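Local coordinates for protein amidase, hydantoinase/carbamoylase family (Paraburkholderia phymatum, PDB 6C0D) that probably hydrolyses N-carbamoyl-L-amino acids as a zinc-dependent, homodimeric amidase of the peptidase M20 family, at residues Asp24-Gly32 with Val46-Arg57; Phe141-Asp150 with Ser366-His375. One frame throughout, in Å; residues are numbered along the deposited sequence. Where two conformers were deposited one is given.

Contact 1: residues Asp24-Gly32 with Val46-Arg57; sequences DLKTLRSFG and VDIDARRWLAGR. With EDO (1,2-ethanediol), chain L.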
loop_
_atom_site.group_PDB
_atom_site.type_symbol
_atom_site.label_atom_id
_atom_site.label_comp_id
_atom_site.label_asym_id
_atom_site.label_seq_id
_atom_site.Cartn_x
_atom_site.Cartn_y
_atom_site.Cartn_z
ATOM N N ASP A 24 4.715 -19.807 39.729
ATOM C CA ASP A 24 5.053 -18.386 39.608
ATOM C C ASP A 24 4.805 -17.868 38.190
ATOM O O ASP A 24 4.321 -16.744 38.016
ATOM C CB ASP A 24 6.505 -18.131 40.003
ATOM C CG ASP A 24 6.708 -18.040 41.515
ATOM O OD1 ASP A 24 5.716 -17.864 42.262
ATOM O OD2 ASP A 24 7.868 -18.127 41.948
ATOM N N LEU A 25 5.143 -18.655 37.162
ATOM C CA LEU A 25 4.851 -18.218 35.798
ATOM C C LEU A 25 3.359 -18.008 35.595
ATOM O O LEU A 25 2.943 -17.045 34.938
ATOM C CB LEU A 25 5.382 -19.224 34.774
ATOM C CG LEU A 25 6.863 -19.031 34.461
ATOM C CD1 LEU A 25 7.319 -20.195 33.618
ATOM C CD2 LEU A 25 7.099 -17.707 33.731
ATOM N N LYS A 26 2.535 -18.901 36.151
ATOM C CA LYS A 26 1.099 -18.777 35.958
ATOM C C LYS A 26 0.513 -17.658 36.804
ATOM O O LYS A 26 -0.449 -17.013 36.378
ATOM C CB LYS A 26 0.411 -20.104 36.263
ATOM C CG LYS A 26 0.822 -21.187 35.286
ATOM C CD LYS A 26 0.225 -22.529 35.655
ATOM C CE LYS A 26 0.713 -23.625 34.710
ATOM N NZ LYS A 26 0.100 -24.942 35.046
ATOM N N THR A 27 1.082 -17.405 37.987
ATOM C CA THR A 27 0.631 -16.264 38.777
ATOM C C THR A 27 0.947 -14.953 38.065
ATOM O O THR A 27 0.091 -14.063 37.988
ATOM C CB THR A 27 1.258 -16.301 40.172
ATOM O OG1 THR A 27 0.838 -17.502 40.842
ATOM C CG2 THR A 27 0.806 -15.080 40.993
ATOM N N LEU A 28 2.151 -14.834 37.493
ATOM C CA LEU A 28 2.480 -13.622 36.749
ATOM C C LEU A 28 1.548 -13.451 35.551
ATOM O O LEU A 28 1.098 -12.337 35.258
ATOM C CB LEU A 28 3.950 -13.648 36.320
ATOM C CG LEU A 28 4.480 -12.427 35.552
ATOM C CD1 LEU A 28 4.153 -11.110 36.290
ATOM C CD2 LEU A 28 5.980 -12.548 35.303
ATOM N N ARG A 29 1.206 -14.558 34.880
ATOM C CA ARG A 29 0.272 -14.495 33.759
ATOM C C ARG A 29 -1.067 -13.889 34.163
ATOM O O ARG A 29 -1.706 -13.205 33.357
ATOM C CB ARG A 29 0.053 -15.894 33.177
ATOM C CG ARG A 29 -0.925 -15.949 32.005
ATOM C CD ARG A 29 -1.327 -17.389 31.675
ATOM N NE ARG A 29 -1.568 -17.595 30.246
ATOM C CZ ARG A 29 -1.438 -18.769 29.632
ATOM N NH1 ARG A 29 -1.076 -19.847 30.319
ATOM N NH2 ARG A 29 -1.661 -18.868 28.333
ATOM N N SER A 30 -1.513 -14.124 35.398
ATOM C CA SER A 30 -2.821 -13.627 35.808
ATOM C C SER A 30 -2.886 -12.102 35.860
ATOM O O SER A 30 -3.989 -11.540 35.802
ATOM C CB SER A 30 -3.210 -14.221 37.162
ATOM O OG SER A 30 -2.470 -13.630 38.212
ATOM N N PHE A 31 -1.743 -11.422 35.966
ATOM C CA PHE A 31 -1.696 -9.958 35.921
ATOM C C PHE A 31 -1.741 -9.517 34.463
ATOM O O PHE A 31 -0.716 -9.427 33.786
ATOM C CB PHE A 31 -0.449 -9.422 36.617
ATOM C CG PHE A 31 -0.430 -9.653 38.103
ATOM C CD1 PHE A 31 -1.165 -8.839 38.957
ATOM C CD2 PHE A 31 0.334 -10.674 38.646
ATOM C CE1 PHE A 31 -1.143 -9.049 40.326
ATOM C CE2 PHE A 31 0.353 -10.894 40.008
ATOM C CZ PHE A 31 -0.373 -10.082 40.849
ATOM N N GLY A 32 -2.946 -9.227 33.978
ATOM C CA GLY A 32 -3.133 -8.756 32.621
ATOM C C GLY A 32 -3.624 -9.794 31.637
ATOM O O GLY A 32 -3.739 -9.477 30.444
ATOM N N VAL A 46 -2.019 -2.517 36.071
ATOM C CA VAL A 46 -1.825 -3.959 36.161
ATOM C C VAL A 46 -0.340 -4.298 36.145
ATOM O O VAL A 46 0.101 -5.234 36.828
ATOM C CB VAL A 46 -2.605 -4.677 35.040
ATOM C CG1 VAL A 46 -2.066 -4.310 33.667
ATOM C CG2 VAL A 46 -2.559 -6.175 35.244
ATOM N N ASP A 47 0.465 -3.535 35.405
ATOM C CA ASP A 47 1.903 -3.767 35.425
ATOM C C ASP A 47 2.487 -3.458 36.798
ATOM O O ASP A 47 3.319 -4.217 37.311
ATOM C CB ASP A 47 2.583 -2.930 34.341
ATOM C CG ASP A 47 4.090 -3.067 34.363
ATOM O OD1 ASP A 47 4.588 -4.177 34.059
ATOM O OD2 ASP A 47 4.783 -2.071 34.687
ATOM N N ILE A 48 2.063 -2.351 37.415
ATOM C CA ILE A 48 2.552 -2.032 38.752
ATOM C C ILE A 48 2.136 -3.113 39.741
ATOM O O ILE A 48 2.924 -3.514 40.605
ATOM C CB ILE A 48 2.061 -0.638 39.193
ATOM C CG1 ILE A 48 2.687 0.446 38.313
ATOM C CG2 ILE A 48 2.387 -0.398 40.658
ATOM C CD1 ILE A 48 4.207 0.374 38.238
ATOM N N ASP A 49 0.895 -3.605 39.628
ATOM C CA ASP A 49 0.429 -4.678 40.503
ATOM C C ASP A 49 1.328 -5.901 40.389
ATOM O O ASP A 49 1.724 -6.499 41.398
ATOM C CB ASP A 49 -1.011 -5.067 40.154
ATOM C CG ASP A 49 -2.034 -4.082 40.661
ATOM O OD1 ASP A 49 -1.744 -3.323 41.615
ATOM O OD2 ASP A 49 -3.147 -4.080 40.099
ATOM N N ALA A 50 1.663 -6.282 39.154
ATOM C CA ALA A 50 2.535 -7.427 38.933
ATOM C C ALA A 50 3.923 -7.183 39.507
ATOM O O ALA A 50 4.566 -8.111 40.015
ATOM C CB ALA A 50 2.620 -7.729 37.439
ATOM N N ARG A 51 4.404 -5.940 39.429
ATOM C CA ARG A 51 5.725 -5.623 39.961
ATOM C C ARG A 51 5.743 -5.705 41.480
ATOM O O ARG A 51 6.726 -6.168 42.069
ATOM C CB ARG A 51 6.167 -4.240 39.485
ATOM C CG ARG A 51 6.519 -4.247 38.013
ATOM C CD ARG A 51 7.046 -2.922 37.412
ATOM N NE ARG A 51 6.992 -3.156 35.982
ATOM C CZ ARG A 51 7.968 -3.695 35.258
ATOM N NH1 ARG A 51 9.164 -3.953 35.791
ATOM N NH2 ARG A 51 7.750 -3.947 33.976
ATOM N N ARG A 52 4.671 -5.258 42.135
ATOM C CA ARG A 52 4.607 -5.401 43.584
ATOM C C ARG A 52 4.588 -6.871 43.982
ATOM O O ARG A 52 5.285 -7.276 44.924
ATOM C CB ARG A 52 3.386 -4.663 44.129
ATOM C CG ARG A 52 3.523 -3.158 44.021
ATOM C CD ARG A 52 2.243 -2.431 44.392
ATOM N NE ARG A 52 2.454 -0.990 44.332
ATOM C CZ ARG A 52 1.493 -0.106 44.097
ATOM N NH1 ARG A 52 0.248 -0.521 43.888
ATOM N NH2 ARG A 52 1.778 1.187 44.061
ATOM N N TRP A 53 3.815 -7.691 43.266
ATOM C CA TRP A 53 3.819 -9.123 43.540
ATOM C C TRP A 53 5.217 -9.698 43.352
ATOM O O TRP A 53 5.723 -10.434 44.209
ATOM C CB TRP A 53 2.814 -9.843 42.638
ATOM C CG TRP A 53 2.970 -11.337 42.695
ATOM C CD1 TRP A 53 2.441 -12.183 43.631
ATOM C CD2 TRP A 53 3.719 -12.158 41.789
ATOM N NE1 TRP A 53 2.820 -13.477 43.364
ATOM C CE2 TRP A 53 3.600 -13.490 42.237
ATOM C CE3 TRP A 53 4.470 -11.898 40.638
ATOM C CZ2 TRP A 53 4.209 -14.558 41.579
ATOM C CZ3 TRP A 53 5.072 -12.966 39.979
ATOM C CH2 TRP A 53 4.939 -14.277 40.455
ATOM N N LEU A 54 5.867 -9.343 42.244
ATOM C CA LEU A 54 7.197 -9.870 41.960
ATOM C C LEU A 54 8.197 -9.469 43.037
ATOM O O LEU A 54 9.025 -10.284 43.466
ATOM C CB LEU A 54 7.664 -9.380 40.594
ATOM C CG LEU A 54 9.050 -9.854 40.198
ATOM C CD1 LEU A 54 9.055 -11.383 40.055
ATOM C CD2 LEU A 54 9.476 -9.167 38.909
ATOM N N ALA A 55 8.151 -8.214 43.478
ATOM C CA ALA A 55 9.079 -7.785 44.516
ATOM C C ALA A 55 8.841 -8.569 45.800
ATOM O O ALA A 55 9.791 -8.917 46.511
ATOM C CB ALA A 55 8.939 -6.280 44.754
ATOM N N GLY A 56 7.576 -8.878 46.098
ATOM C CA GLY A 56 7.283 -9.699 47.262
ATOM C C GLY A 56 7.854 -11.100 47.145
ATOM O O GLY A 56 8.368 -11.653 48.122
ATOM N N ARG A 57 7.767 -11.693 45.950
ATOM C CA ARG A 57 8.340 -13.022 45.736
ATOM C C ARG A 57 9.857 -12.996 45.881
ATOM O O ARG A 57 10.454 -13.944 46.409
ATOM C CB ARG A 57 7.961 -13.568 44.352
ATOM C CG ARG A 57 6.477 -13.877 44.181
ATOM C CD ARG A 57 6.020 -14.929 45.212
ATOM N NE ARG A 57 6.326 -16.299 44.794
ATOM C CZ ARG A 57 6.665 -17.277 45.630
ATOM N NH1 ARG A 57 6.778 -17.037 46.936
ATOM N NH2 ARG A 57 6.901 -18.493 45.162
HETATM C C1 EDO L . 9.667 -20.756 48.186
HETATM O O1 EDO L . 8.397 -20.218 47.771
HETATM C C2 EDO L . 10.631 -19.668 48.676
HETATM O O2 EDO L . 10.049 -18.361 48.559
#
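Asp-24 OD1 takes two N-H groups from Arg-57. Arg-57 NE lies 3.0 Å from Asp-24 OD1 with an N-H...O angle of 149°, and Arg-57 NH2 lies 3.2 Å from that oxygen. The guanidinium offers its side, NE and NH2 together, and keeps the oxygen near its own plane, while the carboxylate stands 70° away from that plane. Both nitrogens come to the syn side of OD1, NE somewhat out of the carboxylate plane. A chain bent at chi2 and chi3 folds Arg-57 back, so that its CG covers one face of the Trp-53 indole while the head group turns to Asp-24. OD2 of Asp-24 has a salt bridge to Arg-113 of helix 102-117, tying three helices at one carboxylate.

The opposite face of Trp-53 belongs to helix 18-30. Thr-27 CG2 sits 3.4 Å from Trp-53 CE2, displaced toward the rim, and the OG1 branch bonds back to the Asp-23 carbonyl, which fixes the methyl over the indole. Leu-28 CB packs at CZ3 of Trp-53 and its CD1 on the methyl of Ala-50. Phe-31, just past the helix, lays its ring over the neighbouring helix: Ala-50 CA stands 3.9 Å from the centroid of the Phe-31 ring, a CH-pi contact over the face. Phe-31 CZ comes within 3.7 Å of Trp-53 CB, and the two rings meet obliquely. Beyond them, Val-46 CG2 rests 3.3 Å from Gly-32 N.

The helical segments run nearly antiparallel (154°), with axes 10.1 Å apart and the Trp-53 indole among the side chains between them. Asp-24, shared between Arg-57 and Arg-113, is probably held as a carboxylate, so the ion pairs close one end of an otherwise apolar and aromatic interface.

Contact 2: residues Phe141-Asp150 with Ser366-His375; sequences FLGSRSFVGD and SHDAQVIAQH. With EDO (1,2-ethanediol), chain I.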
loop_
_atom_site.group_PDB
_atom_site.type_symbol
_atom_site.label_atom_id
_atom_site.label_comp_id
_atom_site.label_asym_id
_atom_site.label_seq_id
_atom_site.Cartn_x
_atom_site.Cartn_y
_atom_site.Cartn_z
ATOM N N PHE A 141 13.932 -0.094 26.043
ATOM C CA PHE A 141 15.068 -0.498 26.887
ATOM C C PHE A 141 15.360 0.517 27.992
ATOM O O PHE A 141 16.496 0.621 28.462
ATOM C CB PHE A 141 16.335 -0.749 26.061
ATOM C CG PHE A 141 16.134 -1.675 24.887
ATOM C CD1 PHE A 141 15.915 -3.026 25.075
ATOM C CD2 PHE A 141 16.178 -1.180 23.588
ATOM C CE1 PHE A 141 15.737 -3.879 23.990
ATOM C CE2 PHE A 141 15.992 -2.020 22.498
ATOM C CZ PHE A 141 15.774 -3.373 22.703
ATOM N N LEU A 142 14.335 1.259 28.426
ATOM C CA LEU A 142 14.528 2.236 29.494
ATOM C C LEU A 142 15.226 1.616 30.699
ATOM O O LEU A 142 16.157 2.204 31.261
ATOM C CB LEU A 142 13.180 2.831 29.911
ATOM C CG LEU A 142 13.202 3.792 31.107
ATOM C CD1 LEU A 142 13.961 5.079 30.778
ATOM C CD2 LEU A 142 11.789 4.106 31.587
ATOM N N GLY A 143 14.819 0.406 31.085
ATOM C CA GLY A 143 15.355 -0.179 32.304
ATOM C C GLY A 143 16.809 -0.599 32.180
ATOM O O GLY A 143 17.631 -0.309 33.060
ATOM N N SER A 144 17.148 -1.318 31.107
ATOM C CA SER A 144 18.535 -1.758 30.971
ATOM C C SER A 144 19.459 -0.578 30.673
ATOM O O SER A 144 20.602 -0.563 31.144
ATOM C CB SER A 144 18.660 -2.856 29.906
ATOM O OG SER A 144 18.036 -2.491 28.684
ATOM N N ARG A 145 18.977 0.427 29.938
ATOM C CA ARG A 145 19.748 1.653 29.736
ATOM C C ARG A 145 20.012 2.359 31.062
ATOM O O ARG A 145 21.132 2.818 31.325
ATOM C CB ARG A 145 19.003 2.590 28.776
ATOM C CG ARG A 145 19.002 2.158 27.314
ATOM C CD ARG A 145 17.812 2.780 26.569
ATOM N NE ARG A 145 17.756 4.238 26.712
ATOM C CZ ARG A 145 16.636 4.954 26.651
ATOM N NH1 ARG A 145 15.468 4.352 26.451
ATOM N NH2 ARG A 145 16.682 6.274 26.799
ATOM N N SER A 146 18.972 2.490 31.891
ATOM C CA SER A 146 19.132 3.129 33.197
ATOM C C SER A 146 20.129 2.371 34.056
ATOM O O SER A 146 20.987 2.972 34.706
ATOM C CB SER A 146 17.785 3.208 33.912
ATOM O OG SER A 146 17.940 3.708 35.229
ATOM N N PHE A 147 20.028 1.045 34.062
ATOM C CA PHE A 147 20.903 0.208 34.879
ATOM C C PHE A 147 22.374 0.408 34.520
ATOM O O PHE A 147 23.216 0.630 35.401
ATOM C CB PHE A 147 20.488 -1.250 34.698
ATOM C CG PHE A 147 21.327 -2.227 35.467
ATOM C CD1 PHE A 147 21.306 -2.234 36.853
ATOM C CD2 PHE A 147 22.114 -3.158 34.801
ATOM C CE1 PHE A 147 22.070 -3.149 37.566
ATOM C CE2 PHE A 147 22.880 -4.066 35.499
ATOM C CZ PHE A 147 22.860 -4.065 36.889
ATOM N N VAL A 148 22.708 0.346 33.225
ATOM C CA VAL A 148 24.110 0.480 32.823
ATOM C C VAL A 148 24.572 1.922 32.762
ATOM O O VAL A 148 25.750 2.174 32.470
ATOM C CB VAL A 148 24.389 -0.203 31.464
ATOM C CG1 VAL A 148 23.917 -1.665 31.498
ATOM C CG2 VAL A 148 23.733 0.545 30.324
ATOM N N GLY A 149 23.694 2.882 33.037
ATOM C CA GLY A 149 24.117 4.269 33.021
ATOM C C GLY A 149 24.144 4.919 31.658
ATOM O O GLY A 149 24.749 5.983 31.510
ATOM N N ASP A 150 23.523 4.306 30.647
ATOM C CA ASP A 150 23.326 4.966 29.362
ATOM C C ASP A 150 22.401 6.173 29.534
ATOM O O ASP A 150 21.703 6.316 30.543
ATOM C CB ASP A 150 22.742 3.993 28.329
ATOM C CG ASP A 150 23.757 2.960 27.829
ATOM O OD1 ASP A 150 24.966 3.100 28.103
ATOM O OD2 ASP A 150 23.335 1.989 27.151
ATOM N N SER A 366 15.815 -8.138 19.171
ATOM C CA SER A 366 16.540 -7.361 20.164
ATOM C C SER A 366 16.045 -7.685 21.574
ATOM O O SER A 366 14.913 -8.126 21.777
ATOM C CB SER A 366 16.404 -5.861 19.877
ATOM O OG SER A 366 15.054 -5.456 19.789
ATOM N N HIS A 367 16.917 -7.457 22.556
ATOM C CA HIS A 367 16.664 -7.804 23.954
ATOM C C HIS A 367 17.466 -6.867 24.842
ATOM O O HIS A 367 18.434 -6.256 24.397
ATOM C CB HIS A 367 17.079 -9.244 24.297
ATOM C CG HIS A 367 16.431 -10.279 23.434
ATOM N ND1 HIS A 367 15.109 -10.634 23.581
ATOM C CD2 HIS A 367 16.914 -11.022 22.408
ATOM C CE1 HIS A 367 14.800 -11.551 22.678
ATOM N NE2 HIS A 367 15.879 -11.811 21.960
ATOM N N ASP A 368 17.061 -6.778 26.113
ATOM C CA ASP A 368 17.856 -6.035 27.093
ATOM C C ASP A 368 19.313 -6.490 27.109
ATOM O O ASP A 368 20.211 -5.683 27.377
ATOM C CB ASP A 368 17.260 -6.197 28.492
ATOM C CG ASP A 368 15.952 -5.446 28.647
ATOM O OD1 ASP A 368 15.950 -4.223 28.431
ATOM O OD2 ASP A 368 14.930 -6.093 28.963
ATOM N N ALA A 369 19.570 -7.767 26.824
ATOM C CA ALA A 369 20.942 -8.271 26.845
ATOM C C ALA A 369 21.844 -7.520 25.872
ATOM O O ALA A 369 23.059 -7.445 26.087
ATOM C CB ALA A 369 20.964 -9.766 26.512
ATOM N N GLN A 370 21.288 -6.978 24.785
ATOM C CA GLN A 370 22.149 -6.256 23.856
ATOM C C GLN A 370 22.670 -4.963 24.478
ATOM O O GLN A 370 23.752 -4.488 24.104
ATOM C CB GLN A 370 21.406 -5.961 22.549
ATOM C CG GLN A 370 20.517 -4.763 22.591
ATOM C CD GLN A 370 19.621 -4.697 21.378
ATOM O OE1 GLN A 370 19.275 -5.729 20.815
ATOM N NE2 GLN A 370 19.242 -3.487 20.970
ATOM N N VAL A 371 21.906 -4.370 25.396
ATOM C CA VAL A 371 22.358 -3.178 26.112
ATOM C C VAL A 371 23.370 -3.558 27.191
ATOM O O VAL A 371 24.424 -2.923 27.338
ATOM C CB VAL A 371 21.145 -2.440 26.712
ATOM C CG1 VAL A 371 21.583 -1.329 27.689
ATOM C CG2 VAL A 371 20.257 -1.868 25.596
ATOM N N ILE A 372 23.049 -4.582 27.972
ATOM C CA ILE A 372 23.889 -4.936 29.118
ATOM C C ILE A 372 25.233 -5.493 28.652
ATOM O O ILE A 372 26.274 -5.224 29.265
ATOM C CB ILE A 372 23.121 -5.908 30.029
ATOM C CG1 ILE A 372 21.980 -5.139 30.711
ATOM C CG2 ILE A 372 24.059 -6.559 31.087
ATOM C CD1 ILE A 372 20.861 -6.017 31.181
ATOM N N ALA A 373 25.238 -6.230 27.532
ATOM C CA ALA A 373 26.451 -6.889 27.046
ATOM C C ALA A 373 27.570 -5.915 26.713
ATOM O O ALA A 373 28.741 -6.318 26.684
ATOM C CB ALA A 373 26.143 -7.732 25.802
ATOM N N GLN A 374 27.244 -4.656 26.440
ATOM C CA GLN A 374 28.268 -3.671 26.138
ATOM C C GLN A 374 29.004 -3.199 27.392
ATOM O O GLN A 374 29.992 -2.470 27.271
ATOM C CB GLN A 374 27.617 -2.508 25.368
ATOM C CG GLN A 374 26.775 -3.025 24.152
ATOM C CD GLN A 374 26.020 -1.945 23.370
ATOM O OE1 GLN A 374 26.435 -0.788 23.320
ATOM N NE2 GLN A 374 24.903 -2.338 22.734
ATOM N N HIS A 375 28.565 -3.625 28.582
ATOM C CA HIS A 375 29.153 -3.186 29.846
ATOM C C HIS A 375 29.712 -4.312 30.693
ATOM O O HIS A 375 30.736 -4.123 31.353
ATOM C CB HIS A 375 28.113 -2.412 30.662
ATOM C CG HIS A 375 27.656 -1.161 29.985
ATOM N ND1 HIS A 375 28.211 0.072 30.247
ATOM C CD2 HIS A 375 26.727 -0.962 29.020
ATOM C CE1 HIS A 375 27.632 0.983 29.482
ATOM N NE2 HIS A 375 26.731 0.379 28.727
HETATM C C1 EDO I . 31.517 -6.254 28.506
HETATM O O1 EDO I . 31.533 -6.197 27.079
HETATM C C2 EDO I . 32.705 -7.067 29.008
HETATM O O2 EDO I . 32.744 -8.315 28.308
HETATM O O HOH W 1 14.649 -2.210 29.639
HETATM O O HOH W 2 24.954 -0.177 26.281
HETATM O O HOH W 3 26.496 2.081 25.289
#
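Helices 142-148 and 368-372 lie almost parallel, their axes 8.9 Å apart and crossing at -15°, with Ser-144 and Asp-368 closest at the backbone. Between these two, Ser-144 OG donates to Asp-368 OD1 at 2.7 Å. With chi1 at 51°, OG lies between the backbone N and the carbonyl carbon and reaches the anti side of that oxygen. A water whose oxygen is 2.7 Å from Asp-368 OD1 donates a second hydrogen bond to it and accepts from Ser-144 N, so hydroxyl and water both grip OD1.

Phe-141, the N-cap residue of its helix, sends its ring past the start of the other one. Asp-368 OD1 lies at the ring edge, 3.6 Å from Phe-141 CD1, and the carboxylate is nearly perpendicular to the ring.

This is the metal-site side of the M20 catalytic domain: the Asp-368 side chain is about 4 Å from that of zinc ligand His-89, and the His-367 ring meets the ring of His-196, another zinc ligand. Ser-366 N binds the sulfonate of a buffer molecule.

Farther along, Val-371 points at helix 142-148, its CG1 3.9 Å from Val-148 CG2, while Val-148 CG1 meets Ile-372. Helix 142-148 stops in a Schellman motif at Gly-149. Val-148 CB lies over one face of the His-375 imidazole, 3.6 Å from its centroid. At the rim of that ring, His-375 NE2 makes a weak, bent bond of 3.3 Å to Asp-150 OD1, and a water lies within hydrogen-bonding distance of Asp-150 OD2 and the Val-371 carbonyl, with more acceptors around it than it has protons.

How the contacts relate
Contact 1 joins two helices close in sequence on the outer part of the fold, about 21 Å from the chain centre; contact 2 brings together helices more than two hundred residues apart, about 11 Å from that centre. They share no element, and their nearest atoms are about 8 Å apart. The zinc site relates them: contact 2 borders it directly, whereas in contact 1 the Leu-28 side chain is about 12 Å from a zinc ion. The chemistry differs too. The peripheral pair relies on aromatic packing with a direct salt bridge at one end, while the inner pair combines branched aliphatic side chains and the Phe-141 and His-375 rings with hydrogen bonds, some through water.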